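Local coordinates for protein luciferase-like monooxygenase (Streptomyces bottropensis, PDB 7BIP) that probably acts as a monooxygenase of the bacterial luciferase family in the biosynthesis of the aromatic polyketide rishirilide, at residues I5-T10 with L26-L31; T59-A64 with L73-V78. One frame throughout, in Å; residues are numbered along the deposited sequence.

Contact 1: residues I5-T10 with L26-L31; sequences INLFPT and LRLAEL
I5, on strand 2-6, faces A29 on helix 18-35 with their CA atoms 8.0 Å apart, and past L7 the chain draws away from the helix. The contact is slim and made by van der Waals contact, without a hydrogen bond across it; three side chains do most of the work. I5 reaches out with its terminal methyl: a chi1 of 61° tucks CG1 into the fork of the backbone, the near-trans chi2 carries CD1 outward, and CD1 comes to 3.7 Å from the backbone O of L28 and 4.3 Å from L28 CB. The same methyl nears A29 N at 4.4 Å, so this isoleucine packs against the helix backbone as well as a side chain. Two residues on, L7 and L28 slant across each other, touching branch to branch where L7 CD2 lies 4.0 Å from L28 CD1. V40 of the next strand lies against I5, L7 and A29, and L28 is covered further by F332 and M339 of helix 332-345. This is the first beta-alpha-beta unit of a TIM barrel, with the helix laid over the strands.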
ATOM      1  N   ILE A   5     -16.208  -3.070  11.053  1.00 11.13           N
ATOM      2  CA  ILE A   5     -15.286  -3.856  11.861  1.00 12.80           C
ATOM      3  C   ILE A   5     -13.916  -3.204  11.811  1.00 14.03           C
ATOM      4  O   ILE A   5     -13.533  -2.578  10.818  1.00 16.68           O
ATOM      5  CB  ILE A   5     -15.185  -5.328  11.416  1.00 14.42           C
ATOM      6  CG1 ILE A   5     -14.663  -5.410   9.976  1.00 16.53           C
ATOM      7  CG2 ILE A   5     -16.547  -6.036  11.593  1.00 14.17           C
ATOM      8  CD1 ILE A   5     -14.115  -6.796   9.599  1.00 18.64           C
ATOM      9  N   ASN A   6     -13.190  -3.342  12.914  1.00 13.32           N
ATOM     10  CA  ASN A   6     -11.824  -2.872  13.039  1.00 14.10           C
ATOM     11  C   ASN A   6     -10.932  -4.095  13.175  1.00 13.82           C
ATOM     12  O   ASN A   6     -11.280  -5.052  13.879  1.00 15.81           O
ATOM     13  CB  ASN A   6     -11.679  -1.951  14.255  1.00 14.86           C
ATOM     14  CG  ASN A   6     -10.424  -1.098  14.210  1.00 20.17           C
ATOM     15  OD1 ASN A   6      -9.519  -1.340  13.417  1.00 23.49           O
ATOM     16  ND2 ASN A   6     -10.363  -0.092  15.084  1.00 18.85           N
ATOM     17  N   LEU A   7      -9.810  -4.080  12.473  1.00 14.30           N
ATOM     18  CA  LEU A   7      -8.882  -5.210  12.436  1.00 11.56           C
ATOM     19  C   LEU A   7      -7.538  -4.730  12.985  1.00 16.85           C
ATOM     20  O   LEU A   7      -6.565  -4.537  12.258  1.00 25.71           O
ATOM     21  CB  LEU A   7      -8.759  -5.781  11.008  1.00 11.19           C
ATOM     22  CG  LEU A   7     -10.050  -6.435  10.506  1.00 15.00           C
ATOM     23  CD1 LEU A   7      -9.983  -6.785   9.011  1.00 17.32           C
ATOM     24  CD2 LEU A   7     -10.425  -7.675  11.357  1.00 16.38           C
ATOM     25  N   PHE A   8      -7.509  -4.523  14.293  1.00 22.59           N
ATOM     26  CA  PHE A   8      -6.328  -4.040  14.993  1.00 20.70           C
ATOM     27  C   PHE A   8      -5.550  -5.261  15.456  1.00 22.07           C
ATOM     28  O   PHE A   8      -6.023  -5.982  16.340  1.00 22.53           O
ATOM     29  CB  PHE A   8      -6.762  -3.191  16.184  1.00 20.39           C
ATOM     30  CG  PHE A   8      -5.657  -2.418  16.865  1.00 23.72           C
ATOM     31  CD1 PHE A   8      -5.816  -1.065  17.123  1.00 32.29           C
ATOM     32  CD2 PHE A   8      -4.500  -3.038  17.305  1.00 20.81           C
ATOM     33  CE1 PHE A   8      -4.827  -0.338  17.765  1.00 30.52           C
ATOM     34  CE2 PHE A   8      -3.511  -2.313  17.953  1.00 21.24           C
ATOM     35  CZ  PHE A   8      -3.680  -0.965  18.180  1.00 24.04           C
ATOM     36  N   PRO A   9      -4.353  -5.530  14.919  1.00 16.72           N
ATOM     37  CA  PRO A   9      -3.602  -6.718  15.361  1.00 16.80           C
ATOM     38  C   PRO A   9      -2.906  -6.479  16.698  1.00 17.72           C
ATOM     39  O   PRO A   9      -2.198  -5.489  16.882  1.00 18.14           O
ATOM     40  CB  PRO A   9      -2.585  -6.931  14.235  1.00 16.86           C
ATOM     41  CG  PRO A   9      -2.366  -5.574  13.678  1.00 22.16           C
ATOM     42  CD  PRO A   9      -3.675  -4.817  13.825  1.00 22.05           C
ATOM     43  N   THR A  10      -3.122  -7.394  17.640  1.00 21.11           N
ATOM     44  CA  THR A  10      -2.391  -7.426  18.906  1.00 25.07           C
ATOM     45  C   THR A  10      -1.865  -8.849  19.011  1.00 28.36           C
ATOM     46  O   THR A  10      -2.454  -9.701  19.680  1.00 31.61           O
ATOM     47  CB  THR A  10      -3.274  -7.036  20.097  1.00 27.88           C
ATOM     48  OG1 THR A  10      -4.504  -7.770  20.048  1.00 31.29           O
ATOM     49  CG2 THR A  10      -3.590  -5.575  20.042  1.00 23.34           C
ATOM     50  N   LEU A  26      -8.233 -10.744   5.738  1.00 12.48           N
ATOM     51  CA  LEU A  26      -8.903 -10.511   4.460  1.00 12.75           C
ATOM     52  C   LEU A  26     -10.226 -11.271   4.379  1.00 13.92           C
ATOM     53  O   LEU A  26     -11.197 -10.775   3.794  1.00 14.16           O
ATOM     54  CB  LEU A  26      -7.988 -10.890   3.288  1.00 13.88           C
ATOM     55  CG  LEU A  26      -6.839  -9.913   3.032  1.00 14.56           C
ATOM     56  CD1 LEU A  26      -5.849 -10.491   2.025  1.00 17.93           C
ATOM     57  CD2 LEU A  26      -7.362  -8.556   2.549  1.00 14.81           C
ATOM     58  N   ARG A  27     -10.291 -12.469   4.965  1.00 12.02           N
ATOM     59  CA  ARG A  27     -11.553 -13.204   4.959  1.00 12.76           C
ATOM     60  C   ARG A  27     -12.599 -12.515   5.831  1.00 12.94           C
ATOM     61  O   ARG A  27     -13.789 -12.509   5.484  1.00 13.34           O
ATOM     62  CB  ARG A  27     -11.323 -14.645   5.412  1.00 12.13           C
ATOM     63  CG  ARG A  27     -12.580 -15.513   5.481  1.00 17.38           C
ATOM     64  CD  ARG A  27     -13.389 -15.458   4.193  1.00 21.91           C
ATOM     65  NE  ARG A  27     -14.734 -16.010   4.392  1.00 24.65           N
ATOM     66  CZ  ARG A  27     -15.789 -15.685   3.659  1.00 30.72           C
ATOM     67  NH1 ARG A  27     -15.668 -14.812   2.667  1.00 27.86           N
ATOM     68  NH2 ARG A  27     -16.970 -16.232   3.917  1.00 37.85           N
ATOM     69  N   LEU A  28     -12.178 -11.915   6.960  1.00 12.61           N
ATOM     70  CA  LEU A  28     -13.123 -11.147   7.770  1.00 11.91           C
ATOM     71  C   LEU A  28     -13.606  -9.905   7.029  1.00 12.25           C
ATOM     72  O   LEU A  28     -14.770  -9.501   7.170  1.00 13.58           O
ATOM     73  CB  LEU A  28     -12.492 -10.766   9.112  1.00 12.82           C
ATOM     74  CG  LEU A  28     -12.175 -11.963  10.020  1.00 13.06           C
ATOM     75  CD1 LEU A  28     -11.297 -11.550  11.175  1.00 12.88           C
ATOM     76  CD2 LEU A  28     -13.451 -12.617  10.541  1.00 11.83           C
ATOM     77  N   ALA A  29     -12.720  -9.268   6.263  1.00 11.94           N
ATOM     78  CA  ALA A  29     -13.147  -8.164   5.406  1.00 13.75           C
ATOM     79  C   ALA A  29     -14.190  -8.625   4.389  1.00 15.50           C
ATOM     80  O   ALA A  29     -15.182  -7.924   4.146  1.00 13.12           O
ATOM     81  CB  ALA A  29     -11.929  -7.559   4.703  1.00 12.95           C
ATOM     82  N   GLU A  30     -13.985  -9.805   3.789  1.00 13.13           N
ATOM     83  CA  GLU A  30     -14.992 -10.380   2.887  1.00 11.63           C
ATOM     84  C   GLU A  30     -16.303 -10.648   3.615  1.00 13.30           C
ATOM     85  O   GLU A  30     -17.386 -10.385   3.080  1.00 14.72           O
ATOM     86  CB  GLU A  30     -14.465 -11.681   2.276  1.00 14.94           C
ATOM     87  CG  GLU A  30     -13.333 -11.481   1.250  1.00 15.40           C
ATOM     88  CD  GLU A  30     -12.668 -12.797   0.852  1.00 25.89           C
ATOM     89  OE1 GLU A  30     -13.096 -13.857   1.347  1.00 27.98           O
ATOM     90  OE2 GLU A  30     -11.721 -12.786   0.036  1.00 25.90           O
ATOM     91  N   LEU A  31     -16.223 -11.186   4.835  1.00 13.34           N
ATOM     92  CA  LEU A  31     -17.436 -11.438   5.602  1.00 13.77           C
ATOM     93  C   LEU A  31     -18.149 -10.137   5.956  1.00 13.11           C
ATOM     94  O   LEU A  31     -19.383 -10.076   5.940  1.00 16.18           O
ATOM     95  CB  LEU A  31     -17.092 -12.247   6.852  1.00 16.14           C
ATOM     96  CG  LEU A  31     -18.282 -12.831   7.611  1.00 24.78           C
ATOM     97  CD1 LEU A  31     -18.965 -13.924   6.785  1.00 22.19           C
ATOM     98  CD2 LEU A  31     -17.819 -13.392   8.954  1.00 25.25           C
TER

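Contact 2: residues T59-A64 with L73-V78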
ATOM      1  N   THR A  59      -1.757  -0.546   2.694  1.00 11.26           N
ATOM      2  CA  THR A  59      -1.414  -1.789   1.998  1.00 11.78           C
ATOM      3  C   THR A  59      -2.450  -2.870   2.274  1.00 11.99           C
ATOM      4  O   THR A  59      -2.907  -3.553   1.346  1.00 13.33           O
ATOM      5  CB  THR A  59      -0.014  -2.268   2.417  1.00 12.03           C
ATOM      6  OG1 THR A  59       0.959  -1.294   2.020  1.00 13.35           O
ATOM      7  CG2 THR A  59       0.338  -3.605   1.750  1.00 14.21           C
ATOM      8  N   PHE A  60      -2.871  -3.008   3.537  1.00 11.34           N
ATOM      9  CA  PHE A  60      -3.946  -3.950   3.829  1.00 11.80           C
ATOM     10  C   PHE A  60      -5.260  -3.510   3.190  1.00  9.53           C
ATOM     11  O   PHE A  60      -5.994  -4.329   2.620  1.00 10.39           O
ATOM     12  CB  PHE A  60      -4.143  -4.116   5.336  1.00 11.95           C
ATOM     13  CG  PHE A  60      -5.347  -4.946   5.663  1.00 12.57           C
ATOM     14  CD1 PHE A  60      -5.275  -6.326   5.569  1.00 13.99           C
ATOM     15  CD2 PHE A  60      -6.559  -4.354   5.993  1.00 11.27           C
ATOM     16  CE1 PHE A  60      -6.386  -7.126   5.824  1.00 14.49           C
ATOM     17  CE2 PHE A  60      -7.684  -5.143   6.258  1.00 11.20           C
ATOM     18  CZ  PHE A  60      -7.590  -6.535   6.173  1.00 15.77           C
ATOM     19  N   LEU A  61      -5.608  -2.228   3.327  1.00 10.67           N
ATOM     20  CA  LEU A  61      -6.919  -1.796   2.845  1.00  9.79           C
ATOM     21  C   LEU A  61      -7.035  -1.876   1.318  1.00 11.69           C
ATOM     22  O   LEU A  61      -8.140  -2.042   0.801  1.00 12.87           O
ATOM     23  CB  LEU A  61      -7.224  -0.383   3.339  1.00 10.50           C
ATOM     24  CG  LEU A  61      -7.414  -0.265   4.854  1.00 11.40           C
ATOM     25  CD1 LEU A  61      -7.441   1.204   5.252  1.00 15.31           C
ATOM     26  CD2 LEU A  61      -8.674  -1.011   5.334  1.00 12.26           C
ATOM     27  N   ALA A  62      -5.925  -1.770   0.574  1.00 10.57           N
ATOM     28  CA  ALA A  62      -6.018  -1.971  -0.873  1.00 10.59           C
ATOM     29  C   ALA A  62      -6.356  -3.422  -1.207  1.00 12.76           C
ATOM     30  O   ALA A  62      -7.181  -3.689  -2.094  1.00 11.99           O
ATOM     31  CB  ALA A  62      -4.714  -1.544  -1.547  1.00 13.37           C
ATOM     32  N   ALA A  63      -5.759  -4.366  -0.477  1.00 11.63           N
ATOM     33  CA  ALA A  63      -6.123  -5.770  -0.633  1.00  9.52           C
ATOM     34  C   ALA A  63      -7.578  -5.998  -0.233  1.00 11.65           C
ATOM     35  O   ALA A  63      -8.334  -6.653  -0.956  1.00 13.25           O
ATOM     36  CB  ALA A  63      -5.185  -6.651   0.191  1.00 11.54           C
ATOM     37  N   ALA A  64      -7.988  -5.461   0.925  1.00  9.38           N
ATOM     38  CA  ALA A  64      -9.383  -5.589   1.355  1.00 11.20           C
ATOM     39  C   ALA A  64     -10.342  -4.994   0.329  1.00 11.43           C
ATOM     40  O   ALA A  64     -11.385  -5.586   0.023  1.00 12.27           O
ATOM     41  CB  ALA A  64      -9.582  -4.917   2.721  1.00 11.34           C
ATOM     42  N   LEU A  73     -13.758   1.434   3.273  1.00 12.24           N
ATOM     43  CA  LEU A  73     -12.420   1.183   3.805  1.00 14.34           C
ATOM     44  C   LEU A  73     -11.981   2.413   4.586  1.00 12.85           C
ATOM     45  O   LEU A  73     -12.030   3.524   4.058  1.00 11.90           O
ATOM     46  CB  LEU A  73     -11.414   0.894   2.675  1.00 13.64           C
ATOM     47  CG  LEU A  73     -11.586  -0.347   1.796  1.00 15.00           C
ATOM     48  CD1 LEU A  73     -11.940  -1.603   2.608  1.00 14.24           C
ATOM     49  CD2 LEU A  73     -12.633  -0.100   0.735  1.00 13.33           C
ATOM     50  N   VAL A  74     -11.552   2.231   5.837  1.00 12.14           N
ATOM     51  CA  VAL A  74     -11.261   3.374   6.702  1.00 13.19           C
ATOM     52  C   VAL A  74      -9.899   3.214   7.362  1.00 12.49           C
ATOM     53  O   VAL A  74      -9.622   2.184   7.985  1.00 12.23           O
ATOM     54  CB  VAL A  74     -12.345   3.561   7.780  1.00 14.61           C
ATOM     55  CG1 VAL A  74     -12.116   4.885   8.534  1.00 15.15           C
ATOM     56  CG2 VAL A  74     -13.738   3.511   7.163  1.00 12.57           C
ATOM     57  N   THR A  75      -9.059   4.246   7.264  1.00 13.08           N
ATOM     58  CA  THR A  75      -7.833   4.257   8.056  1.00 12.03           C
ATOM     59  C   THR A  75      -8.147   4.750   9.466  1.00 12.66           C
ATOM     60  O   THR A  75      -8.786   5.790   9.646  1.00 15.48           O
ATOM     61  CB  THR A  75      -6.741   5.125   7.413  1.00 13.66           C
ATOM     62  OG1 THR A  75      -7.195   6.471   7.209  1.00 13.89           O
ATOM     63  CG2 THR A  75      -6.318   4.539   6.071  1.00 13.92           C
ATOM     64  N   GLY A  76      -7.741   3.971  10.465  1.00 13.94           N
ATOM     65  CA  GLY A  76      -7.919   4.354  11.851  1.00 14.43           C
ATOM     66  C   GLY A  76      -6.671   4.063  12.668  1.00 16.70           C
ATOM     67  O   GLY A  76      -6.681   3.153  13.504  1.00 18.57           O
ATOM     68  N   ALA A  77      -5.589   4.815  12.463  1.00 15.20           N
ATOM     69  CA  ALA A  77      -5.543   6.010  11.617  1.00 14.45           C
ATOM     70  C   ALA A  77      -4.153   6.130  11.002  1.00 16.93           C
ATOM     71  O   ALA A  77      -3.188   5.622  11.585  1.00 17.70           O
ATOM     72  CB  ALA A  77      -5.865   7.251  12.438  1.00 16.29           C
ATOM     73  N   VAL A  78      -4.031   6.771   9.831  1.00 16.32           N
ATOM     74  CA  VAL A  78      -2.693   7.039   9.315  1.00 13.09           C
ATOM     75  C   VAL A  78      -2.006   8.047  10.231  1.00 15.79           C
ATOM     76  O   VAL A  78      -2.653   8.878  10.890  1.00 16.82           O
ATOM     77  CB  VAL A  78      -2.711   7.539   7.857  1.00 15.27           C
ATOM     78  CG1 VAL A  78      -3.259   6.455   6.924  1.00 16.42           C
ATOM     79  CG2 VAL A  78      -3.507   8.830   7.742  1.00 17.59           C
TER
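L61 of helix 57-67 and L73 of strand 72-78 stand across from each other with CA atoms 6.3 Å apart, and helix 59-64 runs almost exactly antiparallel to strand 73-75 (175°) at an axis distance of 9.0 Å. L61 does most of the reaching. With CG anti to its carbonyl carbon (chi1 -67°), it drops both methyls onto the strand: CD1 is 3.6 Å from T75 CG2, the two side chains meeting at about a right angle, and equally 3.6 Å from the backbone O of V74. The side chain of V74 itself faces away from the helix, toward K41 and D104. L61 CD2 turns the other way, to 4.3 Å from L73 CB. L73 replies from the strand, bringing CG to 4.0 Å from L61 O and CD1 to 4.1 Å from A64 CB, three residues along the helix. T75 divides its duties, giving the methyl to L61 while OG1 is hydrogen-bonded to the carbonyl of G106 on the adjoining strand.

The packing gives out at G76, where the strand turns a corner, and G76 and A77, both partly exposed, leave the helix behind. The far face of the helix is not open to solvent: T59, F60, A62 and A63 pack against the second subunit. A non-prolyl cis peptide joins G76 to A77, as in bacterial luciferase relatives, where it lines the flavin pocket; a similar role here is probable, though no flavin is bound in this model. The contact itself is the helix-to-strand return of the TIM-barrel beta-alpha-beta unit 39-42, 57-67, 72-78.

Contacts 1 and 2 belong to successive beta-alpha-beta units sharing strand 39-42, and their centres lie 10 Å apart. Their helices pack directly: L26 CD2 is 3.6 Å from A64 N and 3.7 Å from A63 CB. F60 touches both L7 (CZ to L7 CD1, 3.7 Å) and L26 (CE1 to L26 CD2, 3.7 Å). Strand 39-42 also carries K41, a calcium ligand in a structure of this protein although no calcium is bound to it in this chain. The side chain of V74 is about 4 Å from that of K41, and the side chain of I5 is about 7 Å from that of K41. The bound calcium near contact 1 is more remote, about 12 Å from the L28 side chain.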